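Local coordinates for protein aldehyde dehydrogenase 12 (Zea mays, PDB 6D97) that probably oxidises L-glutamate gamma-semialdehyde with NAD+, the last step of proline breakdown in plants, at residues T26-P34 with I229-D240; D294-D305 with L462-F473. All blocks are in the same frame, centred on the assembly; numbering follows the deposited sequence.

The ordered chain begins with the irregular segment T26-P34, which precedes strand 43-49. Interaction 1 closes when helix 229-240 returns to that segment 195 residues later, so the N-terminal arm is laid on a helix that follows strand 218-223 of the five-stranded parallel sheet of the NAD-binding domain. Interaction 2 opens only afterwards: D294-D305, just beyond strand 290-293 at the edge of that same sheet, pairs with L462-F473 across 156 intervening residues and joins two strands of the seven-stranded sheet of what is probably the catalytic domain. The two closures therefore follow in series, neither nesting nor crossing. The centres of interaction 1 and interaction 2 lie about 39 Å apart, on opposite sides of the chain's centre.

Interaction 1: T26-P34 with I229-D240; sequences TPSFATVSP and IVMEQMIRLLHD
Q233 OE1 accepts the backbone N-H of T31 on a lone pair in the carbonyl plane, N to OE1 3.0 Å, while Q233 NE2 gives an almost straight bond to T31 OG1, 3.0 Å away at 169°. Together the two bonds fix the rotation of the amide, OE1 on the backbone N-H and NE2 on the hydroxyl of T31. V32 CG1 packs against Q233 CD, 3.5 Å away, a van der Waals contact on the amide. T31 also reaches R236: its CG2 sits over one face of the guanidinium, offset toward the rim. R236 NE donates within the guanidinium plane to E232 OE2, 2.9 Å away and almost straight, approaching from above the carboxylate plane, a salt bridge one turn apart on the helix; the other oxygen of E232 accepts from the backbone N of Q46, and W53 makes a cation-pi contact with R236.

This is the N-terminal arm lying along a helix of the NAD-binding domain, with F29 in a type I turn, P27 to A30. With its CG between the backbone N and the carbonyl carbon (chi1 60°), the F29 ring lies flat against L237, whose CB stands over its centre, 3.7 Å from the centroid. L237 CD1 continues the packing at F29 CZ, 3.6 Å away. At the opposite end of the contact, V32 CG2 and I229 CD1 meet tip to tip, with A43 of strand 43-49 touching both residues.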
loop_
_atom_site.group_PDB
_atom_site.type_symbol
_atom_site.label_atom_id
_atom_site.label_comp_id
_atom_site.label_asym_id
_atom_site.label_seq_id
_atom_site.Cartn_x
_atom_site.Cartn_y
_atom_site.Cartn_z
ATOM N N THR A 26 5.695 -8.373 44.148
ATOM C CA THR A 26 6.235 -7.687 42.984
ATOM C C THR A 26 6.831 -8.703 42.012
ATOM O O THR A 26 7.235 -9.787 42.427
ATOM C CB THR A 26 7.287 -6.655 43.397
ATOM O OG1 THR A 26 8.514 -7.327 43.713
ATOM C CG2 THR A 26 6.806 -5.913 44.620
ATOM N N PRO A 27 6.862 -8.358 40.725
ATOM C CA PRO A 27 7.326 -9.304 39.700
ATOM C C PRO A 27 8.810 -9.612 39.816
ATOM O O PRO A 27 9.576 -8.902 40.469
ATOM C CB PRO A 27 7.023 -8.572 38.387
ATOM C CG PRO A 27 5.932 -7.614 38.743
ATOM C CD PRO A 27 6.260 -7.158 40.127
ATOM N N SER A 28 9.203 -10.687 39.126
ATOM C CA SER A 28 10.563 -11.213 39.233
ATOM C C SER A 28 11.597 -10.205 38.747
ATOM O O SER A 28 12.641 -10.018 39.383
ATOM C CB SER A 28 10.671 -12.520 38.444
ATOM O OG SER A 28 12.013 -12.812 38.103
ATOM N N PHE A 29 11.321 -9.535 37.629
ATOM C CA PHE A 29 12.288 -8.601 37.072
ATOM C C PHE A 29 12.449 -7.351 37.928
ATOM O O PHE A 29 13.412 -6.602 37.733
ATOM C CB PHE A 29 11.872 -8.201 35.661
ATOM C CG PHE A 29 10.533 -7.524 35.596
ATOM C CD1 PHE A 29 10.422 -6.161 35.815
ATOM C CD2 PHE A 29 9.385 -8.247 35.313
ATOM C CE1 PHE A 29 9.199 -5.532 35.761
ATOM C CE2 PHE A 29 8.153 -7.621 35.254
ATOM C CZ PHE A 29 8.061 -6.259 35.478
ATOM N N ALA A 30 11.525 -7.108 38.852
ATOM C CA ALA A 30 11.478 -5.828 39.538
ATOM C C ALA A 30 12.571 -5.721 40.591
ATOM O O ALA A 30 12.909 -6.696 41.270
ATOM C CB ALA A 30 10.107 -5.629 40.184
ATOM N N THR A 31 13.136 -4.522 40.710
ATOM C CA THR A 31 14.030 -4.172 41.805
ATOM C C THR A 31 13.406 -3.142 42.737
ATOM O O THR A 31 14.095 -2.611 43.611
ATOM C CB THR A 31 15.366 -3.651 41.266
ATOM O OG1 THR A 31 15.139 -2.519 40.415
ATOM C CG2 THR A 31 16.083 -4.737 40.479
ATOM N N VAL A 32 12.116 -2.859 42.574
ATOM C CA VAL A 32 11.431 -1.833 43.347
ATOM C C VAL A 32 10.014 -2.298 43.647
ATOM O O VAL A 32 9.394 -3.010 42.855
ATOM C CB VAL A 32 11.423 -0.475 42.606
ATOM C CG1 VAL A 32 10.586 -0.555 41.333
ATOM C CG2 VAL A 32 10.919 0.639 43.506
ATOM N N SER A 33 9.505 -1.892 44.804
ATOM C CA SER A 33 8.126 -2.141 45.192
ATOM C C SER A 33 7.379 -0.822 45.145
ATOM O O SER A 33 7.633 0.052 45.988
ATOM C CB SER A 33 8.056 -2.750 46.589
ATOM O OG SER A 33 6.728 -2.757 47.080
ATOM N N PRO A 34 6.458 -0.633 44.192
ATOM C CA PRO A 34 5.852 0.699 43.997
ATOM C C PRO A 34 5.173 1.250 45.229
ATOM O O PRO A 34 5.226 2.460 45.462
ATOM C CB PRO A 34 4.845 0.454 42.865
ATOM C CG PRO A 34 5.403 -0.719 42.131
ATOM C CD PRO A 34 6.015 -1.598 43.177
ATOM N N ILE A 229 12.432 5.686 36.566
ATOM C CA ILE A 229 12.384 4.399 37.252
ATOM C C ILE A 229 11.475 3.436 36.509
ATOM O O ILE A 229 11.709 2.221 36.509
ATOM C CB ILE A 229 11.938 4.587 38.720
ATOM C CG1 ILE A 229 12.209 3.318 39.531
ATOM C CG2 ILE A 229 10.462 4.967 38.807
ATOM C CD1 ILE A 229 12.179 3.534 41.040
ATOM N N VAL A 230 10.451 3.960 35.832
ATOM C CA VAL A 230 9.473 3.106 35.166
ATOM C C VAL A 230 10.122 2.370 34.002
ATOM O O VAL A 230 10.070 1.138 33.913
ATOM C CB VAL A 230 8.265 3.933 34.699
ATOM C CG1 VAL A 230 7.312 3.062 33.897
ATOM C CG2 VAL A 230 7.564 4.552 35.896
ATOM N N MET A 231 10.750 3.120 33.091
ATOM C CA MET A 231 11.414 2.484 31.959
ATOM C C MET A 231 12.573 1.612 32.408
ATOM O O MET A 231 12.905 0.633 31.732
ATOM C CB MET A 231 11.903 3.529 30.960
ATOM C CG MET A 231 10.901 3.842 29.881
ATOM S SD MET A 231 10.165 2.387 29.105
ATOM C CE MET A 231 11.553 1.766 28.164
ATOM N N GLU A 232 13.202 1.946 33.536
ATOM C CA GLU A 232 14.256 1.089 34.063
ATOM C C GLU A 232 13.707 -0.293 34.394
ATOM O O GLU A 232 14.298 -1.315 34.029
ATOM C CB GLU A 232 14.891 1.735 35.295
ATOM C CG GLU A 232 16.309 1.267 35.564
ATOM C CD GLU A 232 16.484 0.662 36.938
ATOM O OE1 GLU A 232 17.404 1.090 37.663
ATOM O OE2 GLU A 232 15.700 -0.242 37.296
ATOM N N GLN A 233 12.556 -0.337 35.070
ATOM C CA GLN A 233 11.892 -1.611 35.333
ATOM C C GLN A 233 11.434 -2.272 34.040
ATOM O O GLN A 233 11.525 -3.496 33.895
ATOM C CB GLN A 233 10.707 -1.396 36.275
ATOM C CG GLN A 233 11.092 -0.769 37.603
ATOM C CD GLN A 233 12.090 -1.611 38.371
ATOM O OE1 GLN A 233 11.817 -2.760 38.715
ATOM N NE2 GLN A 233 13.259 -1.046 38.637
ATOM N N MET A 234 10.943 -1.478 33.086
ATOM C CA MET A 234 10.499 -2.047 31.816
ATOM C C MET A 234 11.663 -2.673 31.056
ATOM O O MET A 234 11.507 -3.721 30.417
ATOM C CB MET A 234 9.813 -0.973 30.973
ATOM C CG MET A 234 9.212 -1.505 29.688
ATOM S SD MET A 234 7.887 -2.682 30.004
ATOM C CE MET A 234 7.932 -3.616 28.481
ATOM N N ILE A 235 12.845 -2.055 31.126
ATOM C CA ILE A 235 14.010 -2.596 30.433
ATOM C C ILE A 235 14.444 -3.916 31.056
ATOM O O ILE A 235 14.864 -4.842 30.351
ATOM C CB ILE A 235 15.151 -1.565 30.428
ATOM C CG1 ILE A 235 14.785 -0.390 29.525
ATOM C CG2 ILE A 235 16.437 -2.200 29.942
ATOM C CD1 ILE A 235 15.710 0.800 29.672
ATOM N N ARG A 236 14.346 -4.029 32.384
ATOM C CA ARG A 236 14.649 -5.296 33.043
ATOM C C ARG A 236 13.703 -6.392 32.576
ATOM O O ARG A 236 14.130 -7.525 32.323
ATOM C CB ARG A 236 14.576 -5.128 34.560
ATOM C CG ARG A 236 15.574 -4.121 35.080
ATOM C CD ARG A 236 15.552 -3.984 36.593
ATOM N NE ARG A 236 16.567 -3.033 37.039
ATOM C CZ ARG A 236 17.825 -3.356 37.321
ATOM N NH1 ARG A 236 18.226 -4.617 37.218
ATOM N NH2 ARG A 236 18.684 -2.419 37.708
ATOM N N LEU A 237 12.415 -6.068 32.449
ATOM C CA LEU A 237 11.459 -7.008 31.875
ATOM C C LEU A 237 11.853 -7.377 30.451
ATOM O O LEU A 237 11.844 -8.557 30.078
ATOM C CB LEU A 237 10.051 -6.403 31.918
ATOM C CG LEU A 237 8.803 -7.129 31.390
ATOM C CD1 LEU A 237 7.562 -6.404 31.911
ATOM C CD2 LEU A 237 8.741 -7.247 29.855
ATOM N N LEU A 238 12.195 -6.375 29.637
ATOM C CA LEU A 238 12.540 -6.638 28.243
ATOM C C LEU A 238 13.765 -7.537 28.137
ATOM O O LEU A 238 13.831 -8.405 27.257
ATOM C CB LEU A 238 12.768 -5.320 27.502
ATOM C CG LEU A 238 11.516 -4.517 27.146
ATOM C CD1 LEU A 238 11.874 -3.108 26.702
ATOM C CD2 LEU A 238 10.731 -5.239 26.058
ATOM N N HIS A 239 14.746 -7.344 29.023
ATOM C CA HIS A 239 15.899 -8.238 29.049
ATOM C C HIS A 239 15.479 -9.663 29.380
ATOM O O HIS A 239 15.969 -10.619 28.768
ATOM C CB HIS A 239 16.934 -7.736 30.055
ATOM C CG HIS A 239 17.719 -6.553 29.580
ATOM N ND1 HIS A 239 18.142 -5.555 30.430
ATOM C CD2 HIS A 239 18.161 -6.211 28.347
ATOM C CE1 HIS A 239 18.811 -4.649 29.742
ATOM N NE2 HIS A 239 18.839 -5.021 28.475
ATOM N N ASP A 240 14.564 -9.825 30.338
ATOM C CA ASP A 240 14.031 -11.149 30.640
ATOM C C ASP A 240 13.267 -11.744 29.466
ATOM O O ASP A 240 13.148 -12.970 29.380
ATOM C CB ASP A 240 13.123 -11.091 31.868
ATOM C CG ASP A 240 13.902 -10.975 33.161
ATOM O OD1 ASP A 240 15.150 -11.024 33.103
ATOM O OD2 ASP A 240 13.271 -10.838 34.230
#

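Interaction 2: D294-D305 with L462-F473; sequences DAGFDWKILGPD and LTAAIVSNDPLF
The methyl CB of A464 sits over the six-membered ring of W299, 3.3 Å from its centroid, a CH-pi contact; the ring's edge touches I466 CG1. W299 CG lies between its backbone N and carbonyl carbon (chi1 46°), which folds the indole over the neighbouring strand. On the other face, K300 CD and L302 CD2 pack on V467, while K300 NZ reaches D319 and Q331.

Between these side-chain layers, strands 298-302 and 463-467 run parallel at 6° in the seven-stranded sheet of what, as in other aldehyde dehydrogenases, is probably the catalytic domain. A465 N donates to W299 O, I301 N to A465 O, V467 N to I301 O at 2.7 Å, and G303 N to V467 O.

Past the strands, D305 takes two bonds: S468 OG donates to OD1 and N469 N to OD2, each 3.0 Å, the latter on the syn lone pair. S468 OG in turn accepts from D470 N, an ST turn leading into helix 471-479. Were D305 replaced by an alanine, S468 OG and N469 N would probably lose their shared carboxylate acceptor. Further out, P304 CD lies over one face of F473, and N469 ND2 bonds V534 O of a neighbouring subunit.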
loop_
_atom_site.group_PDB
_atom_site.type_symbol
_atom_site.label_atom_id
_atom_site.label_comp_id
_atom_site.label_asym_id
_atom_site.label_seq_id
_atom_site.Cartn_x
_atom_site.Cartn_y
_atom_site.Cartn_z
ATOM N N ASP A 294 6.602 17.790 20.011
ATOM C CA ASP A 294 6.767 18.939 20.886
ATOM C C ASP A 294 5.441 19.292 21.561
ATOM O O ASP A 294 4.500 18.493 21.607
ATOM C CB ASP A 294 7.340 20.112 20.103
ATOM C CG ASP A 294 6.803 20.181 18.692
ATOM O OD1 ASP A 294 5.944 19.340 18.341
ATOM O OD2 ASP A 294 7.249 21.069 17.936
ATOM N N ALA A 295 5.362 20.508 22.091
ATOM C CA ALA A 295 4.198 20.905 22.854
ATOM C C ALA A 295 2.968 20.999 21.956
ATOM O O ALA A 295 3.031 20.883 20.724
ATOM C CB ALA A 295 4.449 22.240 23.557
ATOM N N GLY A 296 1.827 21.205 22.602
ATOM C CA GLY A 296 0.586 21.440 21.897
ATOM C C GLY A 296 -0.328 22.368 22.673
ATOM O O GLY A 296 -0.435 22.254 23.892
ATOM N N PHE A 297 -0.967 23.307 21.978
ATOM C CA PHE A 297 -2.090 24.068 22.512
ATOM C C PHE A 297 -3.325 23.601 21.769
ATOM O O PHE A 297 -3.676 24.132 20.708
ATOM C CB PHE A 297 -1.854 25.583 22.375
ATOM C CG PHE A 297 -2.822 26.401 23.148
ATOM C CD1 PHE A 297 -2.604 26.684 24.481
ATOM C CD2 PHE A 297 -3.978 26.857 22.553
ATOM C CE1 PHE A 297 -3.527 27.425 25.206
ATOM C CE2 PHE A 297 -4.899 27.597 23.272
ATOM C CZ PHE A 297 -4.671 27.884 24.597
ATOM N N ASP A 298 -4.013 22.616 22.342
ATOM C CA ASP A 298 -5.059 21.858 21.650
ATOM C C ASP A 298 -6.438 22.457 21.906
ATOM O O ASP A 298 -6.763 22.851 23.037
ATOM C CB ASP A 298 -4.994 20.410 22.121
ATOM C CG ASP A 298 -3.560 19.926 22.249
ATOM O OD1 ASP A 298 -2.797 20.076 21.295
ATOM O OD2 ASP A 298 -3.205 19.363 23.288
ATOM N N TRP A 299 -7.225 22.557 20.845
ATOM C CA TRP A 299 -8.507 23.227 20.874
ATOM C C TRP A 299 -9.632 22.225 20.670
ATOM O O TRP A 299 -9.448 21.171 20.053
ATOM C CB TRP A 299 -8.602 24.344 19.804
ATOM C CG TRP A 299 -8.122 23.974 18.427
ATOM C CD1 TRP A 299 -6.892 24.231 17.887
ATOM C CD2 TRP A 299 -8.874 23.309 17.407
ATOM N NE1 TRP A 299 -6.832 23.753 16.599
ATOM C CE2 TRP A 299 -8.035 23.180 16.281
ATOM C CE3 TRP A 299 -10.175 22.800 17.340
ATOM C CZ2 TRP A 299 -8.455 22.566 15.104
ATOM C CZ3 TRP A 299 -10.588 22.188 16.177
ATOM C CH2 TRP A 299 -9.731 22.075 15.073
ATOM N N LYS A 300 -10.798 22.565 21.213
ATOM C CA LYS A 300 -12.045 21.867 20.943
ATOM C C LYS A 300 -13.053 22.894 20.465
ATOM O O LYS A 300 -13.252 23.925 21.117
ATOM C CB LYS A 300 -12.572 21.138 22.180
ATOM C CG LYS A 300 -13.929 20.494 21.974
ATOM C CD LYS A 300 -14.345 19.694 23.194
ATOM C CE LYS A 300 -13.594 18.374 23.275
ATOM N NZ LYS A 300 -13.628 17.791 24.647
ATOM N N ILE A 301 -13.648 22.631 19.308
ATOM C CA ILE A 301 -14.706 23.458 18.750
ATOM C C ILE A 301 -16.016 22.703 18.908
ATOM O O ILE A 301 -16.117 21.534 18.516
ATOM C CB ILE A 301 -14.447 23.795 17.272
ATOM C CG1 ILE A 301 -13.172 24.625 17.107
ATOM C CG2 ILE A 301 -15.630 24.535 16.689
ATOM C CD1 ILE A 301 -12.779 24.820 15.654
ATOM N N LEU A 302 -17.009 23.362 19.495
ATOM C CA LEU A 302 -18.363 22.830 19.543
ATOM C C LEU A 302 -19.152 23.395 18.369
ATOM O O LEU A 302 -19.196 24.615 18.172
ATOM C CB LEU A 302 -19.052 23.189 20.861
ATOM C CG LEU A 302 -18.377 22.862 22.195
ATOM C CD1 LEU A 302 -19.298 23.259 23.340
ATOM C CD2 LEU A 302 -18.001 21.394 22.300
ATOM N N GLY A 303 -19.763 22.509 17.590
ATOM C CA GLY A 303 -20.567 22.926 16.471
ATOM C C GLY A 303 -21.921 23.441 16.903
ATOM O O GLY A 303 -22.249 23.527 18.094
ATOM N N PRO A 304 -22.744 23.798 15.914
ATOM C CA PRO A 304 -24.063 24.367 16.229
ATOM C C PRO A 304 -25.087 23.348 16.701
ATOM O O PRO A 304 -26.067 23.742 17.346
ATOM C CB PRO A 304 -24.493 24.999 14.900
ATOM C CG PRO A 304 -23.826 24.153 13.869
ATOM C CD PRO A 304 -22.509 23.712 14.463
ATOM N N ASP A 305 -24.901 22.062 16.411
ATOM C CA ASP A 305 -25.920 21.051 16.697
ATOM C C ASP A 305 -25.736 20.528 18.118
ATOM O O ASP A 305 -24.965 19.601 18.372
ATOM C CB ASP A 305 -25.860 19.929 15.667
ATOM C CG ASP A 305 -24.449 19.429 15.435
ATOM O OD1 ASP A 305 -23.507 20.246 15.508
ATOM O OD2 ASP A 305 -24.281 18.215 15.193
ATOM N N LEU A 462 -1.098 19.883 17.326
ATOM C CA LEU A 462 -1.044 18.514 17.817
ATOM C C LEU A 462 -2.425 17.871 17.750
ATOM O O LEU A 462 -2.779 17.266 16.735
ATOM C CB LEU A 462 -0.491 18.484 19.244
ATOM C CG LEU A 462 -0.089 17.126 19.821
ATOM C CD1 LEU A 462 0.550 16.244 18.765
ATOM C CD2 LEU A 462 0.873 17.328 20.974
ATOM N N THR A 463 -3.214 17.994 18.813
ATOM C CA THR A 463 -4.546 17.411 18.831
ATOM C C THR A 463 -5.611 18.496 18.766
ATOM O O THR A 463 -5.353 19.679 18.998
ATOM C CB THR A 463 -4.766 16.541 20.072
ATOM O OG1 THR A 463 -4.735 17.356 21.248
ATOM C CG2 THR A 463 -3.689 15.484 20.170
ATOM N N ALA A 464 -6.820 18.063 18.427
ATOM C CA ALA A 464 -7.960 18.949 18.244
ATOM C C ALA A 464 -9.216 18.096 18.196
ATOM O O ALA A 464 -9.168 16.907 17.867
ATOM C CB ALA A 464 -7.831 19.785 16.970
ATOM N N ALA A 465 -10.342 18.722 18.526
ATOM C CA ALA A 465 -11.633 18.054 18.521
ATOM C C ALA A 465 -12.690 18.986 17.954
ATOM O O ALA A 465 -12.732 20.173 18.291
ATOM C CB ALA A 465 -12.043 17.601 19.927
ATOM N N ILE A 466 -13.542 18.437 17.095
ATOM C CA ILE A 466 -14.653 19.166 16.497
ATOM C C ILE A 466 -15.914 18.415 16.901
ATOM O O ILE A 466 -16.238 17.366 16.329
ATOM C CB ILE A 466 -14.529 19.278 14.975
ATOM C CG1 ILE A 466 -13.098 19.659 14.589
ATOM C CG2 ILE A 466 -15.519 20.308 14.442
ATOM C CD1 ILE A 466 -12.754 19.333 13.168
ATOM N N VAL A 467 -16.622 18.940 17.898
ATOM C CA VAL A 467 -17.782 18.261 18.474
ATOM C C VAL A 467 -19.000 18.706 17.669
ATOM O O VAL A 467 -19.621 19.734 17.944
ATOM C CB VAL A 467 -17.930 18.546 19.964
ATOM C CG1 VAL A 467 -19.131 17.802 20.522
ATOM C CG2 VAL A 467 -16.654 18.155 20.702
ATOM N N SER A 468 -19.340 17.907 16.662
ATOM C CA SER A 468 -20.470 18.122 15.768
ATOM C C SER A 468 -20.625 16.878 14.910
ATOM O O SER A 468 -19.642 16.191 14.617
ATOM C CB SER A 468 -20.266 19.357 14.879
ATOM O OG SER A 468 -21.190 19.374 13.805
ATOM N N ASN A 469 -21.866 16.587 14.523
ATOM C CA ASN A 469 -22.152 15.525 13.566
ATOM C C ASN A 469 -22.603 16.057 12.215
ATOM O O ASN A 469 -22.892 15.261 11.316
ATOM C CB ASN A 469 -23.206 14.566 14.127
ATOM C CG ASN A 469 -22.588 13.431 14.908
ATOM O OD1 ASN A 469 -21.380 13.406 15.126
ATOM N ND2 ASN A 469 -23.410 12.483 15.332
ATOM N N ASP A 470 -22.669 17.372 12.057
ATOM C CA ASP A 470 -22.984 18.042 10.799
ATOM C C ASP A 470 -21.841 17.855 9.809
ATOM O O ASP A 470 -20.758 18.416 10.024
ATOM C CB ASP A 470 -23.230 19.529 11.072
ATOM C CG ASP A 470 -23.677 20.306 9.838
ATOM O OD1 ASP A 470 -23.556 19.805 8.700
ATOM O OD2 ASP A 470 -24.159 21.443 10.021
ATOM N N PRO A 471 -22.029 17.108 8.717
ATOM C CA PRO A 471 -20.902 16.862 7.799
ATOM C C PRO A 471 -20.404 18.106 7.079
ATOM O O PRO A 471 -19.213 18.183 6.750
ATOM C CB PRO A 471 -21.475 15.830 6.816
ATOM C CG PRO A 471 -22.951 16.007 6.891
ATOM C CD PRO A 471 -23.245 16.384 8.311
ATOM N N LEU A 472 -21.277 19.082 6.816
ATOM C CA LEU A 472 -20.829 20.311 6.168
ATOM C C LEU A 472 -19.980 21.153 7.115
ATOM O O LEU A 472 -19.008 21.787 6.688
ATOM C CB LEU A 472 -22.029 21.112 5.663
ATOM C CG LEU A 472 -23.049 20.372 4.794
ATOM C CD1 LEU A 472 -24.140 21.330 4.348
ATOM C CD2 LEU A 472 -22.403 19.698 3.587
ATOM N N PHE A 473 -20.333 21.173 8.403
ATOM C CA PHE A 473 -19.527 21.883 9.391
ATOM C C PHE A 473 -18.193 21.180 9.604
ATOM O O PHE A 473 -17.136 21.822 9.636
ATOM C CB PHE A 473 -20.299 21.992 10.707
ATOM C CG PHE A 473 -19.574 22.749 11.784
ATOM C CD1 PHE A 473 -19.653 24.130 11.850
ATOM C CD2 PHE A 473 -18.827 22.078 12.742
ATOM C CE1 PHE A 473 -18.995 24.831 12.848
ATOM C CE2 PHE A 473 -18.168 22.772 13.744
ATOM C CZ PHE A 473 -18.252 24.150 13.797
HETATM O O HOH W 1 -1.980 21.746 19.393
#